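PDB 5HYZ: SCARECROW-LIKE protein 7 from Oryza sativa Japonica Group, which binds DNA in vitro and probably acts as a transcription factor in plant development and abiotic stress resistance, represented here by its homodimeric GRAS domain. Local coordinates for residues C87-F92 against R263-S268; L338-Y343 against Y349-L354. One frame throughout, in Å; residues are numbered along the deposited sequence.

Contact 1: C87-F92 against R263-S268; sequences CPYSKF and RSLFES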
loop_
_atom_site.group_PDB
_atom_site.type_symbol
_atom_site.label_atom_id
_atom_site.label_comp_id
_atom_site.label_asym_id
_atom_site.label_seq_id
_atom_site.Cartn_x
_atom_site.Cartn_y
_atom_site.Cartn_z
ATOM N N CYS A 87 -4.562 -8.344 0.394
ATOM C CA CYS A 87 -5.878 -7.856 0.017
ATOM C C CYS A 87 -6.077 -6.443 0.568
ATOM O O CYS A 87 -5.435 -6.071 1.550
ATOM C CB CYS A 87 -6.958 -8.762 0.591
ATOM S SG CYS A 87 -6.830 -10.507 0.007
ATOM N N PRO A 88 -6.973 -5.679 -0.033
ATOM C CA PRO A 88 -7.184 -4.281 0.375
ATOM C C PRO A 88 -8.276 -4.080 1.429
ATOM O O PRO A 88 -8.611 -2.906 1.736
ATOM C CB PRO A 88 -7.605 -3.610 -0.927
ATOM C CG PRO A 88 -8.352 -4.687 -1.659
ATOM C CD PRO A 88 -7.614 -5.973 -1.336
ATOM N N TYR A 89 -8.814 -5.174 1.981
ATOM C CA TYR A 89 -9.933 -5.097 2.931
ATOM C C TYR A 89 -9.707 -4.148 4.105
ATOM O O TYR A 89 -10.518 -3.217 4.304
ATOM C CB TYR A 89 -10.286 -6.514 3.462
ATOM C CG TYR A 89 -10.634 -7.493 2.329
ATOM C CD1 TYR A 89 -11.686 -7.239 1.472
ATOM C CD2 TYR A 89 -9.897 -8.657 2.133
ATOM C CE1 TYR A 89 -11.992 -8.107 0.406
ATOM C CE2 TYR A 89 -10.204 -9.548 1.078
ATOM C CZ TYR A 89 -11.237 -9.267 0.234
ATOM O OH TYR A 89 -11.573 -10.128 -0.806
ATOM N N SER A 90 -8.635 -4.334 4.876
ATOM C CA SER A 90 -8.480 -3.502 6.054
ATOM C C SER A 90 -8.144 -2.060 5.674
ATOM O O SER A 90 -8.607 -1.123 6.320
ATOM C CB SER A 90 -7.414 -4.078 7.039
ATOM O OG SER A 90 -6.115 -4.031 6.441
ATOM N N LYS A 91 -7.383 -1.848 4.609
ATOM C CA LYS A 91 -7.047 -0.508 4.250
ATOM C C LYS A 91 -8.304 0.233 3.788
ATOM O O LYS A 91 -8.506 1.409 4.113
ATOM C CB LYS A 91 -5.941 -0.490 3.148
ATOM C CG LYS A 91 -5.366 0.918 2.931
ATOM C CD LYS A 91 -3.929 0.926 2.381
ATOM C CE LYS A 91 -3.315 2.349 2.371
ATOM N NZ LYS A 91 -2.583 2.703 1.082
ATOM N N PHE A 92 -9.124 -0.453 2.985
ATOM C CA PHE A 92 -10.395 0.133 2.546
ATOM C C PHE A 92 -11.222 0.598 3.732
ATOM O O PHE A 92 -11.750 1.703 3.832
ATOM C CB PHE A 92 -11.198 -0.903 1.789
ATOM C CG PHE A 92 -12.644 -0.494 1.596
ATOM C CD1 PHE A 92 -12.987 0.510 0.690
ATOM C CD2 PHE A 92 -13.635 -1.123 2.319
ATOM C CE1 PHE A 92 -14.319 0.892 0.543
ATOM C CE2 PHE A 92 -14.993 -0.716 2.178
ATOM C CZ PHE A 92 -15.310 0.272 1.303
ATOM N N ARG A 263 -16.713 -18.024 -0.929
ATOM C CA ARG A 263 -16.220 -18.257 -2.298
ATOM C C ARG A 263 -15.515 -17.007 -2.825
ATOM O O ARG A 263 -14.392 -17.080 -3.334
ATOM C CB ARG A 263 -17.363 -18.636 -3.253
ATOM C CG ARG A 263 -16.832 -19.085 -4.625
ATOM C CD ARG A 263 -17.886 -19.152 -5.718
ATOM N NE ARG A 263 -18.374 -17.827 -6.096
ATOM C CZ ARG A 263 -19.306 -17.599 -7.026
ATOM N NH1 ARG A 263 -19.865 -18.611 -7.706
ATOM N NH2 ARG A 263 -19.680 -16.347 -7.278
ATOM N N SER A 264 -16.148 -15.847 -2.639
ATOM C CA SER A 264 -15.473 -14.593 -3.050
ATOM C C SER A 264 -14.153 -14.364 -2.309
ATOM O O SER A 264 -13.131 -14.045 -2.961
ATOM C CB SER A 264 -16.408 -13.378 -2.850
ATOM O OG SER A 264 -17.632 -13.632 -3.492
ATOM N N LEU A 265 -14.139 -14.520 -0.971
ATOM C CA LEU A 265 -12.877 -14.371 -0.227
ATOM C C LEU A 265 -11.756 -15.320 -0.720
ATOM O O LEU A 265 -10.571 -14.922 -0.896
ATOM C CB LEU A 265 -13.053 -14.625 1.277
ATOM C CG LEU A 265 -13.771 -13.506 2.036
ATOM C CD1 LEU A 265 -14.053 -13.956 3.450
ATOM C CD2 LEU A 265 -12.885 -12.244 2.006
ATOM N N PHE A 266 -12.120 -16.595 -0.895
ATOM C CA PHE A 266 -11.133 -17.600 -1.350
ATOM C C PHE A 266 -10.589 -17.245 -2.721
ATOM O O PHE A 266 -9.377 -17.390 -2.951
ATOM C CB PHE A 266 -11.751 -19.023 -1.366
ATOM C CG PHE A 266 -11.675 -19.718 -0.017
ATOM C CD1 PHE A 266 -12.328 -19.189 1.095
ATOM C CD2 PHE A 266 -10.958 -20.901 0.137
ATOM C CE1 PHE A 266 -12.253 -19.812 2.334
ATOM C CE2 PHE A 266 -10.879 -21.538 1.363
ATOM C CZ PHE A 266 -11.526 -21.012 2.461
ATOM N N GLU A 267 -11.467 -16.806 -3.626
ATOM C CA GLU A 267 -11.025 -16.385 -4.955
ATOM C C GLU A 267 -10.063 -15.176 -4.902
ATOM O O GLU A 267 -9.038 -15.136 -5.617
ATOM C CB GLU A 267 -12.200 -16.059 -5.839
ATOM C CG GLU A 267 -12.962 -17.266 -6.334
ATOM C CD GLU A 267 -14.214 -16.894 -7.121
ATOM O OE1 GLU A 267 -14.274 -15.719 -7.587
ATOM O OE2 GLU A 267 -15.140 -17.757 -7.275
ATOM N N SER A 268 -10.369 -14.203 -4.043
ATOM C CA SER A 268 -9.446 -13.046 -3.921
ATOM C C SER A 268 -8.078 -13.457 -3.339
ATOM O O SER A 268 -7.051 -12.868 -3.660
ATOM C CB SER A 268 -10.106 -11.948 -3.090
ATOM O OG SER A 268 -10.114 -12.265 -1.726
#
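Y89 bridges the start of helix 89-104 and the side of helix 251-272, where its hydroxyl meets S268. Following the side chain outward, CB already points at the other helix, and with CG set opposite the carbonyl carbon (chi1 -57°) the ring carries on across the gap. CE2 is the first ring atom to arrive, 3.9 Å from L265 CD2. CZ lies 3.8 Å from that same methyl, which comes to the ring obliquely. At the tip, OH donates a hydrogen bond to S268 OG at 2.7 Å, and OG sits at the ring edge, in the plane of the ring. S268 passes the chain on: its OG in turn donates to L265 O, 2.8 Å away, within its own helix. OG approaches that oxygen from the side, at 119° to the C=O bond and tilted 28° from the carbonyl plane, as a serine can when it folds back onto the preceding turn. OG therefore accepts from one side chain and donates to a backbone carbonyl, which should fix its rotation in a buried place. C87 SG also touches the serine, 4.1 Å from its OG. L361, L368 and L369, from the adjoining strands, also touch Y89. This is helix-to-helix packing beside the sheet of the Rossmann-like GRAS core, joining the helix before the VHIID strand 110-118 to the long helix after strand 236-242.

Contact 2: L338-Y343 against Y349-L354; sequences LLLWNY and YSLVEL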
loop_
_atom_site.group_PDB
_atom_site.type_symbol
_atom_site.label_atom_id
_atom_site.label_comp_id
_atom_site.label_asym_id
_atom_site.label_seq_id
_atom_site.Cartn_x
_atom_site.Cartn_y
_atom_site.Cartn_z
ATOM N N LEU A 338 -8.536 5.124 -5.442
ATOM C CA LEU A 338 -7.117 5.353 -5.376
ATOM C C LEU A 338 -6.447 4.156 -4.727
ATOM O O LEU A 338 -5.395 3.676 -5.155
ATOM C CB LEU A 338 -6.828 6.638 -4.589
ATOM C CG LEU A 338 -5.369 6.937 -4.312
ATOM C CD1 LEU A 338 -4.521 6.935 -5.603
ATOM C CD2 LEU A 338 -5.149 8.250 -3.532
ATOM N N LEU A 339 -7.062 3.635 -3.662
ATOM C CA LEU A 339 -6.443 2.528 -2.966
ATOM C C LEU A 339 -6.337 1.326 -3.909
ATOM O O LEU A 339 -5.380 0.564 -3.862
ATOM C CB LEU A 339 -7.310 2.215 -1.706
ATOM C CG LEU A 339 -7.150 0.761 -1.328
ATOM C CD1 LEU A 339 -5.789 0.646 -0.648
ATOM C CD2 LEU A 339 -8.306 0.318 -0.455
ATOM N N LEU A 340 -7.287 1.196 -4.828
ATOM C CA LEU A 340 -7.341 0.015 -5.676
ATOM C C LEU A 340 -6.510 0.183 -6.960
ATOM O O LEU A 340 -6.458 -0.724 -7.804
ATOM C CB LEU A 340 -8.808 -0.294 -6.051
ATOM C CG LEU A 340 -9.737 -0.744 -4.897
ATOM C CD1 LEU A 340 -11.174 -0.910 -5.386
ATOM C CD2 LEU A 340 -9.203 -2.049 -4.257
ATOM N N TRP A 341 -5.889 1.349 -7.115
ATOM C CA TRP A 341 -5.288 1.711 -8.406
ATOM C C TRP A 341 -4.321 0.675 -8.929
ATOM O O TRP A 341 -4.333 0.365 -10.126
ATOM C CB TRP A 341 -4.560 3.054 -8.297
ATOM C CG TRP A 341 -4.210 3.707 -9.607
ATOM C CD1 TRP A 341 -3.075 3.519 -10.332
ATOM C CD2 TRP A 341 -4.977 4.727 -10.304
ATOM N NE1 TRP A 341 -3.098 4.335 -11.455
ATOM C CE2 TRP A 341 -4.231 5.104 -11.441
ATOM C CE3 TRP A 341 -6.202 5.340 -10.068
ATOM C CZ2 TRP A 341 -4.676 6.067 -12.350
ATOM C CZ3 TRP A 341 -6.643 6.304 -10.977
ATOM C CH2 TRP A 341 -5.900 6.640 -12.093
ATOM N N ASN A 342 -3.475 0.135 -8.063
ATOM C CA ASN A 342 -2.478 -0.828 -8.556
ATOM C C ASN A 342 -2.906 -2.300 -8.684
ATOM O O ASN A 342 -2.117 -3.147 -9.142
ATOM C CB ASN A 342 -1.229 -0.772 -7.670
ATOM C CG ASN A 342 -0.284 0.324 -8.097
ATOM O OD1 ASN A 342 -0.327 0.783 -9.257
ATOM N ND2 ASN A 342 0.569 0.773 -7.167
ATOM N N TYR A 343 -4.117 -2.622 -8.252
ATOM C CA TYR A 343 -4.660 -3.947 -8.532
ATOM C C TYR A 343 -4.975 -4.085 -10.031
ATOM O O TYR A 343 -5.983 -3.545 -10.511
ATOM C CB TYR A 343 -5.899 -4.210 -7.668
ATOM C CG TYR A 343 -5.522 -4.373 -6.201
ATOM C CD1 TYR A 343 -5.051 -5.601 -5.726
ATOM C CD2 TYR A 343 -5.582 -3.298 -5.314
ATOM C CE1 TYR A 343 -4.697 -5.761 -4.391
ATOM C CE2 TYR A 343 -5.190 -3.431 -4.010
ATOM C CZ TYR A 343 -4.760 -4.671 -3.557
ATOM O OH TYR A 343 -4.398 -4.823 -2.266
ATOM N N TYR A 349 -11.812 -6.387 -7.780
ATOM C CA TYR A 349 -12.383 -5.471 -6.784
ATOM C C TYR A 349 -13.147 -4.338 -7.388
ATOM O O TYR A 349 -12.761 -3.794 -8.442
ATOM C CB TYR A 349 -11.267 -4.899 -5.902
ATOM C CG TYR A 349 -10.602 -5.945 -5.052
ATOM C CD1 TYR A 349 -11.301 -6.617 -4.011
ATOM C CD2 TYR A 349 -9.271 -6.258 -5.258
ATOM C CE1 TYR A 349 -10.660 -7.555 -3.215
ATOM C CE2 TYR A 349 -8.640 -7.198 -4.468
ATOM C CZ TYR A 349 -9.362 -7.869 -3.461
ATOM O OH TYR A 349 -8.695 -8.804 -2.692
ATOM N N SER A 350 -14.245 -3.963 -6.754
ATOM C CA SER A 350 -14.963 -2.740 -7.138
ATOM C C SER A 350 -15.688 -2.206 -5.945
ATOM O O SER A 350 -15.715 -2.871 -4.916
ATOM C CB SER A 350 -16.003 -2.995 -8.273
ATOM O OG SER A 350 -17.102 -3.746 -7.799
ATOM N N LEU A 351 -16.267 -1.025 -6.076
ATOM C CA LEU A 351 -17.058 -0.445 -4.976
ATOM C C LEU A 351 -18.510 -0.514 -5.295
ATOM O O LEU A 351 -18.922 -0.231 -6.419
ATOM C CB LEU A 351 -16.657 1.024 -4.726
ATOM C CG LEU A 351 -15.312 1.410 -4.132
ATOM C CD1 LEU A 351 -14.952 0.549 -2.902
ATOM C CD2 LEU A 351 -14.170 1.387 -5.103
ATOM N N VAL A 352 -19.312 -0.878 -4.317
ATOM C CA VAL A 352 -20.780 -0.981 -4.465
ATOM C C VAL A 352 -21.492 -0.194 -3.394
ATOM O O VAL A 352 -21.153 -0.322 -2.203
ATOM C CB VAL A 352 -21.209 -2.460 -4.385
ATOM C CG1 VAL A 352 -22.715 -2.591 -4.209
ATOM C CG2 VAL A 352 -20.724 -3.191 -5.655
ATOM N N GLU A 353 -22.457 0.633 -3.778
ATOM C CA GLU A 353 -23.221 1.368 -2.766
ATOM C C GLU A 353 -24.366 0.502 -2.278
ATOM O O GLU A 353 -25.044 -0.147 -3.079
ATOM C CB GLU A 353 -23.744 2.678 -3.364
ATOM C CG GLU A 353 -22.746 3.385 -4.252
ATOM C CD GLU A 353 -21.996 4.439 -3.515
ATOM O OE1 GLU A 353 -22.413 4.726 -2.368
ATOM O OE2 GLU A 353 -20.988 4.968 -4.058
ATOM N N LEU A 354 -24.606 0.446 -0.979
ATOM C CA LEU A 354 -25.788 -0.254 -0.466
ATOM C C LEU A 354 -26.596 0.761 0.319
ATOM O O LEU A 354 -26.035 1.632 0.997
ATOM C CB LEU A 354 -25.422 -1.465 0.420
ATOM C CG LEU A 354 -24.489 -2.480 -0.206
ATOM C CD1 LEU A 354 -23.979 -3.458 0.832
ATOM C CD2 LEU A 354 -25.212 -3.232 -1.305
#
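A type I beta turn, L340 to Y343, follows helix 332-339 in the SAW region and packs against strand 349-354, the first arm of the antiparallel hairpin with strand 358-363. The turn is closed by Y343 N bonding to L340 O at 3.0 Å, and both of its end residues send side chains to the strand. L340 forks over Y349 at about a right angle: CD2 is 3.9 Å from Y349 CB. Its other methyl, CD1, meets L351 CD2 tip to tip at 3.8 Å, so one leucine spans two strand residues. Y343 and Y349 form a T-shaped pair, with planes at 74° and centroids 5.4 Å apart. The edge of Y349 is the stem, its CE2 standing 4.1 Å above the Y343 face and displaced toward the rim. W363 makes a further edge-to-face pair with Y349. At the middle of the turn, W341 O and N342 O accept hydrogen bonds from R166 and K81, respectively, of the second subunit. Toward the strand, by contrast, the contact is made by methyls, a tyrosine CB and rings, so the turn is held there by shape and by the weak electrostatics of the ring pair.

Contact 1 is fully buried and lies nearer the middle of the chain, about 11 Å from its centre to that of the contact; contact 2, at about 17 Å, is partly buried and borders the dimer interface. The first joins two helices distant in sequence through a polar relay in an apolar setting, whereas the second joins neighbouring elements of the SAW region with apolar and aromatic packing. Their centres are about 11 Å apart and they touch directly: Y349 OH packs 3.3 Å from P88 CD and 3.5 Å from S268 CB, while F92 meets L351. Strand 349-354 thus lies against both segments of contact 1.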